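Local coordinates for protein caspase subunit p21 (Drosophila melanogaster, PDB 3SIR) that acts in the caspase activation cascade that executes apoptosis, as a cysteine protease working downstream of rpr and cleaving baculovirus p35 and lamin DmO in vitro, at residues G206-I211 against L249-F255; V218-A223 against Q241-I245. The protein carries 1 engineered substitution. All coordinates share one frame; numbering follows the deposited sequence.

Helix 193-205 ends at the turn 206-211, and helix 211-223 follows at once. Its last turns, 218-223, meet 241-245 in interaction 2, which closes a loop with 17 residues between its segments; most of that loop, 227-240, is not modelled. The chain then passes through strand 244-247 and returns as 249-255 to the turn 206-211. Interaction 1 thus closes a wider loop, with 37 residues between its segments, and interaction 2 is nested inside it. Their centres lie about 18 Å apart. Interaction 1 ties the C-terminal tail to the start of helix 211-223, interaction 2 ties the end of that helix to strand 244-247, and both touch the second subunit.

Interaction 1. Residues G206-I211 against L249-F255; sequences GKRLDI and LTRILRF
Ile211, the first residue of helix 211-223, forms the apolar centre with Leu249, Leu253 and Phe255, where the C-terminal tail of the caspase domain packs against the turn between its last two helices. Its branches divide the work. With CG1 anti to the backbone N (chi1 -172°), Ile211 CD1 reaches Phe255 CE2 at 4.1 Å. Ile211 CG2 turns the other way and packs 3.6 Å from Leu249 CD1 and 3.8 Å from Leu253 CB. The Ile211 and Leu249 side chains cross at about a right angle. At its CD2 edge, the Phe255 ring has Gly206 O lying close to its plane, just where helix 193-205 gives out.

Outward from this cluster, one backbone bond joins the segments: Ile211 N donates to Leu253 O over 2.9 Å, which ties the tail to the first residue of helix 211-223. Asp210 holds the N-cap position just before it, and its OD2 is hydrogen-bonded to Thr213 OG1, so its polar end is engaged by the helix itself. Asp210 CB rests 3.6 Å from Ile252 CG2, on the tail. Ile252 also packs on Phe217 of the second subunit.

At the polar edge Arg254 runs alongside the turn, with Arg254 CG 3.6 Å from Leu209 O. A bend at chi3 (-69°) folds the guanidinium back over Asp210, whose carboxylate is tilted 34° from it. Asp210 OD2 and Arg254 NH2 stay 4.5 Å apart, too far for a salt bridge, and the guanidinium instead lays one face over Asp210 CB, near its NH2 rim.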
loop_
_atom_site.group_PDB
_atom_site.type_symbol
_atom_site.label_atom_id
_atom_site.label_comp_id
_atom_site.label_asym_id
_atom_site.label_seq_id
_atom_site.Cartn_x
_atom_site.Cartn_y
_atom_site.Cartn_z
ATOM N N GLY A 206 5.482 -2.707 17.066
ATOM C CA GLY A 206 5.934 -3.826 16.243
ATOM C C GLY A 206 5.228 -5.132 16.568
ATOM O O GLY A 206 4.944 -5.938 15.680
ATOM N N LYS A 207 4.977 -5.359 17.853
ATOM C CA LYS A 207 4.525 -6.659 18.330
ATOM C C LYS A 207 3.078 -6.579 18.801
ATOM O O LYS A 207 2.394 -7.598 18.930
ATOM C CB LYS A 207 5.421 -7.146 19.469
ATOM C CG LYS A 207 6.457 -8.177 19.041
ATOM C CD LYS A 207 6.958 -8.982 20.228
ATOM C CE LYS A 207 7.875 -10.112 19.785
ATOM N NZ LYS A 207 9.313 -9.715 19.779
ATOM N N ARG A 208 2.610 -5.355 19.021
ATOM C CA ARG A 208 1.268 -5.121 19.535
ATOM C C ARG A 208 0.229 -5.144 18.417
ATOM O O ARG A 208 -0.927 -5.501 18.646
ATOM C CB ARG A 208 1.220 -3.790 20.292
ATOM C CG ARG A 208 2.377 -3.589 21.270
ATOM C CD ARG A 208 2.229 -2.298 22.068
ATOM N NE ARG A 208 2.818 -2.411 23.399
ATOM C CZ ARG A 208 2.650 -1.523 24.374
ATOM N NH1 ARG A 208 1.955 -0.413 24.156
ATOM N NH2 ARG A 208 3.169 -1.746 25.575
ATOM N N LEU A 209 0.679 -4.907 17.188
ATOM C CA LEU A 209 -0.154 -4.295 16.156
ATOM C C LEU A 209 0.094 -4.922 14.786
ATOM O O LEU A 209 1.225 -5.279 14.456
ATOM C CB LEU A 209 0.124 -2.792 16.086
ATOM C CG LEU A 209 -0.902 -1.870 16.742
ATOM C CD1 LEU A 209 -0.364 -0.448 16.760
ATOM C CD2 LEU A 209 -2.212 -1.941 15.982
ATOM N N ASP A 210 -0.939 -4.948 13.950
ATOM C CA ASP A 210 -0.826 -5.557 12.628
ATOM C C ASP A 210 -0.220 -4.591 11.613
ATOM O O ASP A 210 -0.368 -3.375 11.738
ATOM C CB ASP A 210 -2.187 -6.078 12.150
ATOM C CG ASP A 210 -2.979 -5.040 11.377
ATOM O OD1 ASP A 210 -3.097 -5.180 10.140
ATOM O OD2 ASP A 210 -3.531 -4.114 12.010
ATOM N N ILE A 211 0.488 -5.136 10.629
ATOM C CA ILE A 211 1.468 -4.370 9.867
ATOM C C ILE A 211 0.896 -3.073 9.291
ATOM O O ILE A 211 1.554 -2.030 9.315
ATOM C CB ILE A 211 2.089 -5.219 8.744
ATOM C CG1 ILE A 211 3.254 -4.478 8.080
ATOM C CG2 ILE A 211 1.034 -5.612 7.727
ATOM C CD1 ILE A 211 4.479 -4.346 8.964
ATOM N N LEU A 249 -1.032 -8.025 0.441
ATOM C CA LEU A 249 -1.186 -8.982 1.524
ATOM C C LEU A 249 -2.572 -9.605 1.419
ATOM O O LEU A 249 -3.547 -8.908 1.168
ATOM C CB LEU A 249 -1.002 -8.299 2.878
ATOM C CG LEU A 249 0.347 -7.623 3.137
ATOM C CD1 LEU A 249 0.557 -7.452 4.633
ATOM C CD2 LEU A 249 1.491 -8.424 2.539
ATOM N N THR A 250 -2.628 -10.930 1.426
ATOM C CA THR A 250 -3.904 -11.626 1.466
ATOM C C THR A 250 -4.412 -11.841 2.894
ATOM O O THR A 250 -5.537 -12.308 3.081
ATOM C CB THR A 250 -3.826 -12.978 0.730
ATOM O OG1 THR A 250 -2.700 -13.718 1.217
ATOM C CG2 THR A 250 -3.673 -12.763 -0.770
ATOM N N ARG A 251 -3.636 -11.399 3.886
ATOM C CA ARG A 251 -3.913 -11.709 5.289
ATOM C C ARG A 251 -3.311 -10.702 6.266
ATOM O O ARG A 251 -2.329 -10.030 5.956
ATOM C CB ARG A 251 -3.418 -13.118 5.639
ATOM C CG ARG A 251 -3.376 -14.088 4.464
ATOM C CD ARG A 251 -3.664 -15.514 4.909
ATOM N NE ARG A 251 -2.834 -16.487 4.205
ATOM C CZ ARG A 251 -2.712 -17.762 4.560
ATOM N NH1 ARG A 251 -3.419 -18.238 5.576
ATOM N NH2 ARG A 251 -1.860 -18.552 3.916
ATOM N N ILE A 252 -3.814 -10.717 7.497
ATOM C CA ILE A 252 -3.307 -9.868 8.572
ATOM C C ILE A 252 -1.950 -10.343 9.073
ATOM O O ILE A 252 -1.852 -11.387 9.725
ATOM C CB ILE A 252 -4.262 -9.890 9.780
ATOM C CG1 ILE A 252 -5.665 -9.449 9.362
ATOM C CG2 ILE A 252 -3.728 -9.039 10.926
ATOM C CD1 ILE A 252 -6.750 -10.015 10.244
ATOM N N LEU A 253 -0.945 -9.485 8.928
ATOM C CA LEU A 253 0.412 -9.822 9.344
ATOM C C LEU A 253 0.707 -9.230 10.718
ATOM O O LEU A 253 0.584 -8.026 10.918
ATOM C CB LEU A 253 1.421 -9.320 8.306
ATOM C CG LEU A 253 2.911 -9.235 8.653
ATOM C CD1 LEU A 253 3.304 -10.315 9.636
ATOM C CD2 LEU A 253 3.745 -9.356 7.387
ATOM N N ARG A 254 1.099 -10.078 11.662
ATOM C CA ARG A 254 1.501 -9.611 12.985
ATOM C C ARG A 254 2.657 -10.434 13.547
ATOM O O ARG A 254 2.539 -11.648 13.731
ATOM C CB ARG A 254 0.318 -9.634 13.953
ATOM C CG ARG A 254 0.494 -8.734 15.166
ATOM C CD ARG A 254 -0.706 -8.821 16.093
ATOM N NE ARG A 254 -1.902 -8.214 15.509
ATOM C CZ ARG A 254 -2.597 -8.741 14.505
ATOM N NH1 ARG A 254 -2.188 -9.860 13.923
ATOM N NH2 ARG A 254 -3.688 -8.130 14.061
ATOM N N PHE A 255 3.782 -9.766 13.782
ATOM C CA PHE A 255 4.979 -10.412 14.304
ATOM C C PHE A 255 4.722 -10.924 15.712
ATOM O O PHE A 255 4.988 -10.224 16.689
ATOM C CB PHE A 255 6.148 -9.426 14.322
ATOM C CG PHE A 255 6.472 -8.843 12.973
ATOM C CD1 PHE A 255 7.167 -9.585 12.031
ATOM C CD2 PHE A 255 6.110 -7.544 12.659
ATOM C CE1 PHE A 255 7.458 -9.058 10.790
ATOM C CE2 PHE A 255 6.425 -6.998 11.429
ATOM C CZ PHE A 255 7.094 -7.760 10.490
#

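Interaction 2. Residues V218-A223 against Q241-I245; sequences VCQRVA and QIPCI
Pro243 and Val222 reach toward each other where the helix end packs against the approach to strand 244-247: the valine side chain comes up to the CD side of the proline ring, although the exact placing of its methyls is uncertain. One turn back along the helix, Val218 CG1 lies 4.4 Å from Pro243 CG, so the ring is met by two residues of the same helical row.

Cys219 and Ala223 make the adjoining row. Ile242 extends along it, its CG1 anti to the backbone N (chi1 177°) and its chain nearly straight, which brings Ile242 CD1 to Cys219 CB at 4.2 Å and to Ala223 CB at 4.3 Å. The Cys219 sulfur turns the other way, toward the strand. There Cys219 SG packs 3.6 Å from Pro243 CB, meets the CD1 methyl of Ile245 and also comes near the Pro243 carbonyl oxygen. The two segments are therefore joined by packing, with Pro243 central to it.

The arrangement belongs to the caspase fold, in which helices cover a central sheet. Helix 193-205 flanks this contact, as Phe194 touches both Val218 and Pro243. Cys244 is backbone hydrogen-bonded to Tyr176 on strand 172-179, and Ile245 packs on Leu173 and Ala175 of that strand. Ile245 also pairs with an antiparallel strand of the second subunit, carrying the sheet across the dimer interface, while Cys219 packs on Leu249 of that subunit.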
loop_
_atom_site.group_PDB
_atom_site.type_symbol
_atom_site.label_atom_id
_atom_site.label_comp_id
_atom_site.label_asym_id
_atom_site.label_seq_id
_atom_site.Cartn_x
_atom_site.Cartn_y
_atom_site.Cartn_z
ATOM N N VAL A 218 3.006 5.086 10.822
ATOM C CA VAL A 218 4.266 5.573 10.272
ATOM C C VAL A 218 3.995 6.704 9.281
ATOM O O VAL A 218 4.829 7.589 9.084
ATOM C CB VAL A 218 5.044 4.443 9.559
ATOM C CG1 VAL A 218 6.241 5.009 8.809
ATOM C CG2 VAL A 218 5.484 3.382 10.554
ATOM N N CYS A 219 2.826 6.647 8.648
ATOM C CA CYS A 219 2.391 7.667 7.697
ATOM C C CYS A 219 1.891 8.920 8.415
ATOM O O CYS A 219 2.386 10.024 8.176
ATOM C CB CYS A 219 1.282 7.107 6.806
ATOM S SG CYS A 219 1.878 6.005 5.506
ATOM N N GLN A 220 0.904 8.741 9.287
ATOM C CA GLN A 220 0.542 9.762 10.263
ATOM C C GLN A 220 1.755 10.588 10.672
ATOM O O GLN A 220 1.802 11.794 10.429
ATOM C CB GLN A 220 -0.075 9.115 11.500
ATOM C CG GLN A 220 -0.460 10.093 12.589
ATOM C CD GLN A 220 -1.558 9.551 13.482
ATOM O OE1 GLN A 220 -2.419 8.787 13.036
ATOM N NE2 GLN A 220 -1.534 9.942 14.752
ATOM N N ARG A 221 2.751 9.920 11.250
ATOM C CA ARG A 221 3.799 10.605 11.994
ATOM C C ARG A 221 4.690 11.467 11.107
ATOM O O ARG A 221 5.026 12.590 11.477
ATOM C CB ARG A 221 4.632 9.627 12.824
ATOM C CG ARG A 221 4.398 9.764 14.322
ATOM C CD ARG A 221 5.665 9.519 15.138
ATOM N NE ARG A 221 5.378 8.920 16.441
ATOM C CZ ARG A 221 4.742 9.542 17.432
ATOM N NH1 ARG A 221 4.347 10.801 17.285
ATOM N NH2 ARG A 221 4.481 8.898 18.564
ATOM N N VAL A 222 4.972 11.004 9.893
ATOM C CA VAL A 222 5.757 11.802 8.956
ATOM C C VAL A 222 4.922 12.896 8.301
ATOM O O VAL A 222 5.462 13.796 7.652
ATOM C CB VAL A 222 6.421 10.940 7.865
ATOM C CG1 VAL A 222 5.802 9.555 7.838
ATOM C CG2 VAL A 222 6.323 11.625 6.506
ATOM N N ALA A 223 3.605 12.806 8.469
ATOM C CA ALA A 223 2.703 13.843 7.981
ATOM C C ALA A 223 2.392 14.856 9.078
ATOM O O ALA A 223 2.551 16.061 8.887
ATOM C CB ALA A 223 1.424 13.227 7.441
ATOM N N GLN A 241 6.680 13.132 -0.710
ATOM C CA GLN A 241 7.306 12.747 0.550
ATOM C C GLN A 241 6.275 12.598 1.667
ATOM O O GLN A 241 6.202 13.424 2.577
ATOM C CB GLN A 241 8.385 13.760 0.941
ATOM C CG GLN A 241 7.981 14.708 2.062
ATOM C CD GLN A 241 7.118 15.865 1.588
ATOM O OE1 GLN A 241 5.995 15.664 1.123
ATOM N NE2 GLN A 241 7.599 17.086 1.801
ATOM N N ILE A 242 5.404 11.604 1.522
ATOM C CA ILE A 242 4.878 10.860 2.662
ATOM C C ILE A 242 4.868 9.381 2.292
ATOM O O ILE A 242 4.860 9.038 1.111
ATOM C CB ILE A 242 3.450 11.318 3.029
ATOM C CG1 ILE A 242 2.886 10.479 4.178
ATOM C CG2 ILE A 242 2.527 11.244 1.818
ATOM C CD1 ILE A 242 1.371 10.390 4.179
ATOM N N PRO A 243 4.946 8.495 3.295
ATOM C CA PRO A 243 5.108 7.102 2.901
ATOM C C PRO A 243 3.936 6.580 2.074
ATOM O O PRO A 243 2.782 6.943 2.310
ATOM C CB PRO A 243 5.214 6.376 4.241
ATOM C CG PRO A 243 5.880 7.372 5.123
ATOM C CD PRO A 243 5.375 8.725 4.685
ATOM N N CYS A 244 4.265 5.834 1.027
ATOM C CA CYS A 244 3.276 5.345 0.084
ATOM C C CYS A 244 3.276 3.822 0.121
ATOM O O CYS A 244 4.154 3.174 -0.456
ATOM C CB CYS A 244 3.608 5.843 -1.324
ATOM S SG CYS A 244 3.188 4.677 -2.636
ATOM N N ILE A 245 2.353 3.253 0.887
ATOM C CA ILE A 245 2.371 1.815 1.108
ATOM C C ILE A 245 1.465 1.130 0.098
ATOM O O ILE A 245 0.331 1.560 -0.112
ATOM C CB ILE A 245 1.912 1.458 2.526
ATOM C CG1 ILE A 245 2.942 1.941 3.550
ATOM C CG2 ILE A 245 1.691 -0.042 2.643
ATOM C CD1 ILE A 245 2.333 2.689 4.715
#